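Local coordinates for protein designed CISK-PX domain (Synthetic construct, PDB 4OXW) that probably binds phosphoinositide head groups on membranes, as natural PX domains do, being a computationally designed version of the CISK PX domain, at residues Y28-K33 and V41-S46; M8-P13 and K90-I95; Y49-K54 and E105-F110. All blocks are in the same frame, centred on the assembly; numbering follows the deposited sequence.

Contact 1: Y28-K33 and V41-S46; sequences YKIKVK and VYRRYS. With SO4 (sulfate ion), chain B; SO4 (sulfate ion), chain C.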
loop_
_atom_site.group_PDB
_atom_site.type_symbol
_atom_site.label_atom_id
_atom_site.label_comp_id
_atom_site.label_asym_id
_atom_site.label_seq_id
_atom_site.Cartn_x
_atom_site.Cartn_y
_atom_site.Cartn_z
ATOM N N TYR A 28 3.029 6.132 -2.251
ATOM C CA TYR A 28 2.265 5.445 -3.278
ATOM C C TYR A 28 0.861 5.993 -3.204
ATOM O O TYR A 28 0.303 6.077 -2.119
ATOM C CB TYR A 28 2.283 3.886 -3.075
ATOM C CG TYR A 28 3.712 3.366 -3.208
ATOM C CD1 TYR A 28 4.234 3.022 -4.448
ATOM C CD2 TYR A 28 4.557 3.324 -2.123
ATOM C CE1 TYR A 28 5.551 2.636 -4.609
ATOM C CE2 TYR A 28 5.886 2.926 -2.256
ATOM C CZ TYR A 28 6.402 2.620 -3.528
ATOM O OH TYR A 28 7.742 2.225 -3.730
ATOM N N LYS A 29 0.334 6.430 -4.346
ATOM C CA LYS A 29 -1.012 6.964 -4.415
ATOM C C LYS A 29 -2.000 5.818 -4.629
ATOM O O LYS A 29 -2.001 5.184 -5.679
ATOM C CB LYS A 29 -1.093 7.965 -5.576
ATOM C CG LYS A 29 -2.480 8.505 -5.772
ATOM C CD LYS A 29 -2.557 9.472 -6.939
ATOM C CE LYS A 29 -3.933 10.139 -6.949
ATOM N NZ LYS A 29 -4.105 11.041 -8.138
ATOM N N ILE A 30 -2.810 5.521 -3.612
ATOM C CA ILE A 30 -3.829 4.482 -3.719
ATOM C C ILE A 30 -5.181 5.154 -4.091
ATOM O O ILE A 30 -5.692 5.998 -3.335
ATOM C CB ILE A 30 -4.007 3.693 -2.430
ATOM C CG1 ILE A 30 -2.638 3.253 -1.843
ATOM C CG2 ILE A 30 -4.958 2.506 -2.660
ATOM C CD1 ILE A 30 -2.745 2.613 -0.479
ATOM N N LYS A 31 -5.714 4.785 -5.243
ATOM C CA LYS A 31 -7.049 5.235 -5.697
ATOM C C LYS A 31 -8.071 4.206 -5.211
ATOM O O LYS A 31 -7.885 2.997 -5.389
ATOM C CB LYS A 31 -7.097 5.369 -7.234
ATOM C CG LYS A 31 -6.367 6.610 -7.744
ATOM C CD LYS A 31 -6.435 6.770 -9.262
ATOM C CE LYS A 31 -7.788 6.402 -9.866
ATOM N NZ LYS A 31 -7.793 6.666 -11.343
ATOM N N VAL A 32 -9.112 4.687 -4.527
ATOM C CA VAL A 32 -10.075 3.830 -3.861
ATOM C C VAL A 32 -11.444 4.206 -4.436
ATOM O O VAL A 32 -11.756 5.371 -4.535
ATOM C CB VAL A 32 -10.072 4.028 -2.350
ATOM C CG1 VAL A 32 -11.057 3.074 -1.671
ATOM C CG2 VAL A 32 -8.677 3.858 -1.771
ATOM N N LYS A 33 -12.188 3.208 -4.914
ATOM C CA LYS A 33 -13.558 3.408 -5.433
ATOM C C LYS A 33 -14.542 2.527 -4.689
ATOM O O LYS A 33 -14.265 1.364 -4.366
ATOM C CB LYS A 33 -13.570 3.069 -6.916
ATOM C CG LYS A 33 -12.759 4.046 -7.714
ATOM C CD LYS A 33 -12.285 3.471 -9.028
ATOM C CE LYS A 33 -13.372 3.497 -10.087
ATOM N NZ LYS A 33 -12.759 3.533 -11.448
ATOM N N VAL A 41 -5.511 8.035 -1.224
ATOM C CA VAL A 41 -4.734 8.175 -0.010
ATOM C C VAL A 41 -3.304 7.944 -0.460
ATOM O O VAL A 41 -3.048 7.278 -1.476
ATOM C CB VAL A 41 -5.108 7.195 1.124
ATOM C CG1 VAL A 41 -6.546 7.510 1.605
ATOM C CG2 VAL A 41 -4.986 5.743 0.686
ATOM N N TYR A 42 -2.383 8.470 0.323
ATOM C CA TYR A 42 -0.986 8.282 0.017
ATOM C C TYR A 42 -0.332 7.518 1.134
ATOM O O TYR A 42 -0.473 7.907 2.305
ATOM C CB TYR A 42 -0.317 9.666 -0.123
ATOM C CG TYR A 42 -0.879 10.411 -1.272
ATOM C CD1 TYR A 42 -0.282 10.361 -2.486
ATOM C CD2 TYR A 42 -2.071 11.101 -1.144
ATOM C CE1 TYR A 42 -0.833 11.025 -3.559
ATOM C CE2 TYR A 42 -2.634 11.754 -2.206
ATOM C CZ TYR A 42 -1.994 11.717 -3.417
ATOM O OH TYR A 42 -2.534 12.364 -4.508
ATOM N N ARG A 43 0.458 6.498 0.810
ATOM C CA ARG A 43 1.072 5.635 1.813
ATOM C C ARG A 43 2.473 5.248 1.440
ATOM O O ARG A 43 2.769 4.884 0.299
ATOM C CB ARG A 43 0.249 4.335 2.015
ATOM C CG ARG A 43 -1.175 4.625 2.460
ATOM C CD ARG A 43 -1.231 5.038 3.947
ATOM N NE ARG A 43 -2.623 5.265 4.339
ATOM C CZ ARG A 43 -3.164 6.421 4.626
ATOM N NH1 ARG A 43 -2.454 7.548 4.593
ATOM N NH2 ARG A 43 -4.453 6.486 4.953
ATOM N N ARG A 44 3.338 5.247 2.424
ATOM C CA ARG A 44 4.716 4.759 2.249
ATOM C C ARG A 44 4.802 3.259 2.392
ATOM O O ARG A 44 3.919 2.634 2.992
ATOM C CB ARG A 44 5.642 5.393 3.362
ATOM C CG ARG A 44 5.703 6.881 3.377
ATOM C CD ARG A 44 6.327 7.347 4.696
ATOM N NE ARG A 44 7.676 6.809 4.823
ATOM C CZ ARG A 44 8.301 6.633 5.982
ATOM N NH1 ARG A 44 7.702 6.965 7.130
ATOM N NH2 ARG A 44 9.536 6.148 6.002
ATOM N N TYR A 45 5.880 2.658 1.905
ATOM C CA TYR A 45 6.099 1.233 2.075
ATOM C C TYR A 45 6.010 0.853 3.548
ATOM O O TYR A 45 5.433 -0.176 3.908
ATOM C CB TYR A 45 7.477 0.765 1.554
ATOM C CG TYR A 45 7.736 -0.692 1.826
ATOM C CD1 TYR A 45 7.216 -1.692 1.004
ATOM C CD2 TYR A 45 8.524 -1.105 2.915
ATOM C CE1 TYR A 45 7.448 -3.035 1.258
ATOM C CE2 TYR A 45 8.732 -2.433 3.167
ATOM C CZ TYR A 45 8.191 -3.405 2.366
ATOM O OH TYR A 45 8.418 -4.739 2.609
ATOM N N SER A 46 6.571 1.686 4.416
ATOM C CA SER A 46 6.559 1.376 5.867
ATOM C C SER A 46 5.152 1.369 6.423
ATOM O O SER A 46 4.889 0.669 7.403
ATOM C CB SER A 46 7.428 2.351 6.649
ATOM O OG SER A 46 7.025 3.686 6.478
HETATM S S SO4 B . 9.850 3.878 3.399
HETATM O O1 SO4 B . 10.078 3.686 1.924
HETATM O O2 SO4 B . 10.405 5.249 3.629
HETATM O O3 SO4 B . 8.488 3.663 3.937
HETATM O O4 SO4 B . 10.634 2.823 4.056
HETATM S S SO4 C . 10.323 5.868 9.961
HETATM O O1 SO4 C . 11.061 5.814 8.675
HETATM O O2 SO4 C . 10.895 6.927 10.837
HETATM O O3 SO4 C . 8.883 6.197 9.735
HETATM O O4 SO4 C . 10.416 4.555 10.643
#

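Contact 2: M8-P13 and K90-I95; sequences MKVSIP and KYIQRI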
loop_
_atom_site.group_PDB
_atom_site.type_symbol
_atom_site.label_atom_id
_atom_site.label_comp_id
_atom_site.label_asym_id
_atom_site.label_seq_id
_atom_site.Cartn_x
_atom_site.Cartn_y
_atom_site.Cartn_z
ATOM N N MET A 8 -15.442 -2.670 -3.038
ATOM C CA MET A 8 -14.299 -1.706 -3.017
ATOM C C MET A 8 -13.217 -2.087 -4.027
ATOM O O MET A 8 -12.705 -3.208 -4.007
ATOM C CB MET A 8 -13.709 -1.615 -1.614
ATOM C CG MET A 8 -12.645 -0.540 -1.452
ATOM S SD MET A 8 -12.386 -0.086 0.279
ATOM C CE MET A 8 -13.959 0.668 0.683
ATOM N N LYS A 9 -12.881 -1.143 -4.906
ATOM C CA LYS A 9 -11.933 -1.360 -5.999
ATOM C C LYS A 9 -10.747 -0.467 -5.624
ATOM O O LYS A 9 -10.974 0.687 -5.282
ATOM C CB LYS A 9 -12.564 -0.887 -7.317
ATOM C CG LYS A 9 -12.062 -1.586 -8.564
ATOM C CD LYS A 9 -13.159 -1.742 -9.619
ATOM C CE LYS A 9 -13.238 -0.530 -10.540
ATOM N NZ LYS A 9 -14.586 -0.352 -11.152
ATOM N N VAL A 10 -9.519 -1.018 -5.622
ATOM C CA VAL A 10 -8.310 -0.238 -5.331
ATOM C C VAL A 10 -7.261 -0.390 -6.417
ATOM O O VAL A 10 -7.211 -1.416 -7.106
ATOM C CB VAL A 10 -7.695 -0.618 -3.977
ATOM C CG1 VAL A 10 -8.687 -0.281 -2.873
ATOM C CG2 VAL A 10 -7.364 -2.108 -3.933
ATOM N N SER A 11 -6.450 0.638 -6.608
ATOM C CA SER A 11 -5.336 0.592 -7.557
ATOM C C SER A 11 -4.274 1.585 -7.102
ATOM O O SER A 11 -4.522 2.390 -6.211
ATOM C CB SER A 11 -5.779 0.956 -8.990
ATOM O OG SER A 11 -6.301 2.279 -9.066
ATOM N N ILE A 12 -3.059 1.436 -7.632
ATOM C CA ILE A 12 -1.953 2.323 -7.331
ATOM C C ILE A 12 -1.337 2.813 -8.639
ATOM O O ILE A 12 -0.417 2.181 -9.208
ATOM C CB ILE A 12 -0.869 1.641 -6.438
ATOM C CG1 ILE A 12 -1.516 1.043 -5.199
ATOM C CG2 ILE A 12 0.183 2.677 -6.044
ATOM C CD1 ILE A 12 -0.524 0.361 -4.268
ATOM N N PRO A 13 -1.888 3.925 -9.161
ATOM C CA PRO A 13 -1.467 4.408 -10.483
ATOM C C PRO A 13 -0.042 4.942 -10.503
ATOM O O PRO A 13 0.666 4.798 -11.515
ATOM C CB PRO A 13 -2.481 5.523 -10.773
ATOM C CG PRO A 13 -3.073 5.890 -9.452
ATOM C CD PRO A 13 -3.102 4.600 -8.691
ATOM N N LYS A 90 -0.976 -5.264 -6.143
ATOM C CA LYS A 90 -1.510 -6.647 -6.062
ATOM C C LYS A 90 -1.810 -6.977 -4.609
ATOM O O LYS A 90 -2.860 -7.564 -4.274
ATOM C CB LYS A 90 -0.487 -7.635 -6.659
ATOM C CG LYS A 90 -0.911 -9.082 -6.499
ATOM C CD LYS A 90 -0.026 -9.975 -7.364
ATOM C CE LYS A 90 -0.128 -11.445 -6.957
ATOM N NZ LYS A 90 0.855 -12.319 -7.679
ATOM N N TYR A 91 -0.919 -6.569 -3.700
ATOM C CA TYR A 91 -1.128 -6.822 -2.261
ATOM C C TYR A 91 -2.442 -6.224 -1.732
ATOM O O TYR A 91 -3.292 -6.925 -1.161
ATOM C CB TYR A 91 0.025 -6.247 -1.467
ATOM C CG TYR A 91 -0.093 -6.443 0.033
ATOM C CD1 TYR A 91 0.317 -7.638 0.623
ATOM C CD2 TYR A 91 -0.564 -5.425 0.856
ATOM C CE1 TYR A 91 0.189 -7.836 1.994
ATOM C CE2 TYR A 91 -0.671 -5.590 2.225
ATOM C CZ TYR A 91 -0.317 -6.802 2.792
ATOM O OH TYR A 91 -0.446 -6.944 4.148
ATOM N N ILE A 92 -2.612 -4.919 -1.937
ATOM C CA ILE A 92 -3.782 -4.250 -1.398
ATOM C C ILE A 92 -5.062 -4.722 -2.123
ATOM O O ILE A 92 -6.132 -4.826 -1.493
ATOM C CB ILE A 92 -3.609 -2.704 -1.332
ATOM C CG1 ILE A 92 -4.681 -2.088 -0.428
ATOM C CG2 ILE A 92 -3.639 -2.074 -2.726
ATOM C CD1 ILE A 92 -4.645 -2.500 1.036
ATOM N N GLN A 93 -4.946 -5.061 -3.400
ATOM C CA GLN A 93 -6.121 -5.656 -4.135
ATOM C C GLN A 93 -6.527 -6.979 -3.520
ATOM O O GLN A 93 -7.728 -7.277 -3.370
ATOM C CB GLN A 93 -5.821 -5.789 -5.635
ATOM C CG GLN A 93 -5.801 -4.469 -6.342
ATOM C CD GLN A 93 -5.386 -4.519 -7.805
ATOM O OE1 GLN A 93 -4.828 -5.497 -8.280
ATOM N NE2 GLN A 93 -5.659 -3.433 -8.529
ATOM N N ARG A 94 -5.526 -7.785 -3.168
ATOM C CA ARG A 94 -5.802 -9.053 -2.538
ATOM C C ARG A 94 -6.430 -8.860 -1.190
ATOM O O ARG A 94 -7.338 -9.598 -0.819
ATOM C CB ARG A 94 -4.530 -9.841 -2.424
ATOM C CG ARG A 94 -4.153 -10.526 -3.710
ATOM C CD ARG A 94 -4.829 -11.899 -3.766
ATOM N NE ARG A 94 -4.767 -12.551 -5.079
ATOM C CZ ARG A 94 -3.640 -12.868 -5.717
ATOM N NH1 ARG A 94 -2.452 -12.568 -5.186
ATOM N NH2 ARG A 94 -3.708 -13.464 -6.904
ATOM N N ILE A 95 -5.945 -7.899 -0.407
ATOM C CA ILE A 95 -6.573 -7.617 0.867
ATOM C C ILE A 95 -8.053 -7.277 0.717
ATOM O O ILE A 95 -8.887 -7.833 1.439
ATOM C CB ILE A 95 -5.833 -6.456 1.600
ATOM C CG1 ILE A 95 -4.447 -6.912 2.016
ATOM C CG2 ILE A 95 -6.674 -5.924 2.761
ATOM C CD1 ILE A 95 -4.388 -7.791 3.220
#

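Contact 3: Y49-K54 and E105-F110; sequences YWLHKK and ELVVSF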
loop_
_atom_site.group_PDB
_atom_site.type_symbol
_atom_site.label_atom_id
_atom_site.label_comp_id
_atom_site.label_asym_id
_atom_site.label_seq_id
_atom_site.Cartn_x
_atom_site.Cartn_y
_atom_site.Cartn_z
ATOM N N TYR A 49 3.925 -2.010 5.493
ATOM C CA TYR A 49 4.614 -3.005 6.307
ATOM C C TYR A 49 3.984 -3.121 7.709
ATOM O O TYR A 49 3.763 -4.231 8.186
ATOM C CB TYR A 49 6.082 -2.616 6.416
ATOM C CG TYR A 49 6.945 -3.649 7.105
ATOM C CD1 TYR A 49 7.563 -4.660 6.385
ATOM C CD2 TYR A 49 7.159 -3.565 8.458
ATOM C CE1 TYR A 49 8.340 -5.609 7.020
ATOM C CE2 TYR A 49 7.951 -4.487 9.097
ATOM C CZ TYR A 49 8.532 -5.498 8.379
ATOM O OH TYR A 49 9.328 -6.397 9.054
ATOM N N TRP A 50 3.681 -1.982 8.322
ATOM C CA TRP A 50 2.996 -1.951 9.614
ATOM C C TRP A 50 1.604 -2.603 9.501
ATOM O O TRP A 50 1.262 -3.456 10.346
ATOM C CB TRP A 50 2.886 -0.525 10.160
ATOM C CG TRP A 50 2.517 -0.470 11.638
ATOM C CD1 TRP A 50 3.374 -0.495 12.702
ATOM C CD2 TRP A 50 1.207 -0.389 12.177
ATOM N NE1 TRP A 50 2.658 -0.446 13.886
ATOM C CE2 TRP A 50 1.329 -0.361 13.594
ATOM C CE3 TRP A 50 -0.061 -0.343 11.614
ATOM C CZ2 TRP A 50 0.232 -0.298 14.430
ATOM C CZ3 TRP A 50 -1.147 -0.258 12.440
ATOM C CH2 TRP A 50 -0.997 -0.243 13.842
ATOM N N LEU A 51 0.830 -2.230 8.470
ATOM C CA LEU A 51 -0.493 -2.818 8.243
ATOM C C LEU A 51 -0.354 -4.347 8.164
ATOM O O LEU A 51 -1.100 -5.111 8.799
ATOM C CB LEU A 51 -1.091 -2.295 6.939
ATOM C CG LEU A 51 -2.362 -3.021 6.541
ATOM C CD1 LEU A 51 -3.475 -2.659 7.520
ATOM C CD2 LEU A 51 -2.734 -2.639 5.127
ATOM N N HIS A 52 0.615 -4.809 7.373
ATOM C CA HIS A 52 0.818 -6.218 7.161
ATOM C C HIS A 52 1.114 -6.958 8.452
ATOM O O HIS A 52 0.533 -8.002 8.736
ATOM C CB HIS A 52 2.007 -6.380 6.261
ATOM C CG HIS A 52 2.315 -7.791 5.933
ATOM N ND1 HIS A 52 1.480 -8.569 5.154
ATOM C CD2 HIS A 52 3.373 -8.567 6.253
ATOM C CE1 HIS A 52 2.019 -9.762 5.010
ATOM N NE2 HIS A 52 3.161 -9.789 5.675
ATOM N N LYS A 53 2.026 -6.416 9.245
ATOM C CA LYS A 53 2.405 -7.105 10.486
ATOM C C LYS A 53 1.195 -7.215 11.416
ATOM O O LYS A 53 0.988 -8.265 12.031
ATOM C CB LYS A 53 3.556 -6.374 11.173
ATOM C CG LYS A 53 4.912 -6.567 10.499
ATOM C CD LYS A 53 5.343 -8.029 10.413
ATOM C CE LYS A 53 6.657 -8.168 9.665
ATOM N NZ LYS A 53 6.842 -9.529 9.089
ATOM N N LYS A 54 0.371 -6.180 11.485
ATOM C CA LYS A 54 -0.794 -6.195 12.393
ATOM C C LYS A 54 -1.899 -7.059 11.857
ATOM O O LYS A 54 -2.550 -7.753 12.616
ATOM C CB LYS A 54 -1.303 -4.779 12.670
ATOM C CG LYS A 54 -0.260 -3.923 13.351
ATOM C CD LYS A 54 0.394 -4.692 14.507
ATOM C CE LYS A 54 0.974 -3.791 15.576
ATOM N NZ LYS A 54 2.139 -4.374 16.303
ATOM N N GLU A 105 -10.952 -2.714 10.845
ATOM C CA GLU A 105 -10.713 -1.325 11.188
ATOM C C GLU A 105 -9.323 -0.826 10.694
ATOM O O GLU A 105 -9.166 0.351 10.349
ATOM C CB GLU A 105 -10.842 -1.112 12.691
ATOM C CG GLU A 105 -12.290 -1.181 13.167
ATOM C CD GLU A 105 -12.435 -1.316 14.679
ATOM O OE1 GLU A 105 -11.510 -0.905 15.423
ATOM O OE2 GLU A 105 -13.491 -1.831 15.117
ATOM N N LEU A 106 -8.352 -1.716 10.686
ATOM C CA LEU A 106 -6.995 -1.336 10.230
ATOM C C LEU A 106 -7.031 -0.990 8.780
ATOM O O LEU A 106 -6.407 -0.029 8.342
ATOM C CB LEU A 106 -5.996 -2.465 10.452
ATOM C CG LEU A 106 -5.651 -2.722 11.903
ATOM C CD1 LEU A 106 -4.974 -4.070 12.041
ATOM C CD2 LEU A 106 -4.795 -1.600 12.432
ATOM N N VAL A 107 -7.722 -1.807 8.005
ATOM C CA VAL A 107 -7.765 -1.603 6.583
ATOM C C VAL A 107 -8.609 -0.399 6.251
ATOM O O VAL A 107 -8.259 0.396 5.391
ATOM C CB VAL A 107 -8.293 -2.862 5.893
ATOM C CG1 VAL A 107 -8.473 -2.598 4.395
ATOM C CG2 VAL A 107 -7.318 -4.015 6.153
ATOM N N VAL A 108 -9.756 -0.243 6.922
ATOM C CA VAL A 108 -10.592 0.914 6.692
ATOM C C VAL A 108 -9.801 2.208 6.930
ATOM O O VAL A 108 -9.845 3.129 6.110
ATOM C CB VAL A 108 -11.850 0.859 7.597
ATOM C CG1 VAL A 108 -12.617 2.165 7.570
ATOM C CG2 VAL A 108 -12.743 -0.289 7.124
ATOM N N SER A 109 -9.037 2.227 8.003
ATOM C CA SER A 109 -8.200 3.378 8.309
ATOM C C SER A 109 -7.108 3.570 7.215
ATOM O O SER A 109 -6.923 4.708 6.662
ATOM C CB SER A 109 -7.572 3.215 9.685
ATOM O OG SER A 109 -6.619 4.262 9.932
ATOM N N PHE A 110 -6.454 2.463 6.870
ATOM C CA PHE A 110 -5.369 2.486 5.864
ATOM C C PHE A 110 -5.860 3.127 4.592
ATOM O O PHE A 110 -5.156 3.913 3.949
ATOM C CB PHE A 110 -4.840 1.090 5.615
ATOM C CG PHE A 110 -3.639 1.057 4.708
ATOM C CD1 PHE A 110 -2.382 1.329 5.215
ATOM C CD2 PHE A 110 -3.772 0.707 3.360
ATOM C CE1 PHE A 110 -1.274 1.282 4.403
ATOM C CE2 PHE A 110 -2.654 0.613 2.546
ATOM C CZ PHE A 110 -1.403 0.902 3.082
#

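Contact 1: Y28-K33 and V41-S46
Ile30 and Val41 bond through both their N-H groups and carbonyls, and Tyr28 and Arg43 do the same two residues along, making the antiparallel ladder of the hairpin formed by strands 25-34 and 37-44. The shortest of the four bonds runs from Ile30 N to Val41 O, 2.8 Å, entering almost on the line of the C=O bond. Between these hydrogen-bonded pairs lies the non-hydrogen-bonded pair of Lys29 and Tyr42.

Where the second strand passes into helix 45-58, Arg44 takes the N-cap position and grips two sulfates. Its NH2 gives one hydrogen bond to O2 of the chain B sulfate at 2.7 Å. A second, from the same NH2 to O1 of the chain C sulfate, is almost straight at 177°. Arg44 NH1 adds a bond to O3 of the chain C ion, 3.0 Å away, while Ser46 N reaches O3 of the chain B ion at 2.8 Å. Ser46 OG sits over the centre of one face of the guanidinium.

Packing differs on the two sheet faces. Fully extended from CB, with chi1 at 177°, Lys29 runs alongside the Tyr42 ring, and its CE passes 3.6 Å from Tyr42 OH. On the other face Ile30 CB meets Val41 CG2 at 3.9 Å, and Ile30 CD1 touches Arg43 CG at 3.9 Å. Arg43 then bends at chi2 (-75°) and carries its NH2 to the carbonyl of Phe110; helix 78-96 covers Tyr28 on this same face.

An arginine holding two sulfates, probably from the crystallisation liquor, one of them also bound by the N-H of Ser46 in the first turn of the helix, is consistent with a phosphate-binding site at this RRYS sequence, as in natural PX domains. The helix dipole would be expected to favour the anion at Ser46 N.

Contact 2: M8-P13 and K90-I95
Ile92 and Gln93 of helix 78-96 rest against Val10 and Ile12 of strand 9-18, an outermost strand of the three-stranded antiparallel sheet that the helices of the PX fold pack upon. Helix and strand run nearly antiparallel here, at 173°, with their axes 7.8 Å apart.

Along the helix, Ile92 comes first. Its CG2 branch points at the strand and is shared by two side chains: Val10 CG2 lies 3.9 Å from it and Ile12 CD1 4.2 Å. Ile92 also touches Phe110 and Leu111 of helix 105-112, so this residue joins the sheet to the helical side.

Gln93 follows and runs alongside Val10, head to tail, its CG 3.7 Å from Val10 CG2. Extended beyond CG (chi2 175°), it carries its amide to the backbone of the strand. Lys9 and Ser11 bond to strand 25-34, whereas the carbonyl of Val10 is taken by the Gln93 side chain; one turn earlier the Glu89 carboxylate does the converse, accepting from Ile12 N. The amide-to-carbonyl bond is nearly straight, 168°, with Val10 O in the plane of the Gln93 amide and 2.9 Å from NE2.

Contact 3: Y49-K54 and E105-F110
Leu51 and Phe110 both place CG opposite the backbone nitrogen, with chi1 of 171° and -174°, and this sends the two side chains across the gap between their helices until they meet at about a right angle. The motif is a nearly antiparallel helix pair within the PX fold: helix 45-58, which follows the third strand directly, and helix 105-112 near the end of the chain. The axes of the two segments come no closer than 10.6 Å, so side chains do all the bridging.

Leu51 forks across the interface. Its CD2 methyl sits over the centre of one face of the Phe110 ring, only 11° off the normal and 3.8 Å from the centroid, a clear CH-pi contact. The other methyl, CD1, goes to the earlier turn of the second helix, 3.9 Å from Leu106 CB, with Val107 CG2 a looser neighbour at 4.3 Å. Leu51 is thus buried between the two turns that carry Leu106 and Phe110.

Phe110 is also met edge-to-face by Phe48 from the same helix as Leu51, and it touches Ile92 of helix 78-96. Val107 packs on Leu55 and Ile95. These neighbours place the inner side of the pair in the hydrophobic core, where three helices come together.

Toward solvent lies Leu106, which spreads its methyls over two residues of the first helix. Leu106 CD1 rests on Lys54 CB at 3.8 Å, and the lysine chain then bends at chi2 and leads its amine away from the interface. Within the first helix, Lys54 CG lies above one face of the Trp50 indole, offset toward the rim. Atom CZ3 on the six-membered ring of that indole completes the interface, 3.9 Å from Leu106 CD2.

How the contacts relate
Contacts 1 and 2 share one sheet, in which strands 9-18 and 25-34 are neighbours, so hairpin and helix-on-strand packing hang on one framework. Contact 1 is partly buried: it relies on backbone bonds and ends in a charged, sulfate-binding surface. Contact 2 is buried and apolar apart from one amide bond, while contact 3 is apolar throughout, running from core to rim. Phe110 of contact 3 is the residue common to all, its ring touching Ile30 of contact 1 and Ile92 of contact 2. Helix 45-58 serves both contacts 1 and 3, and the His52-Tyr91 hydrogen bond links that helix to the one in contact 2.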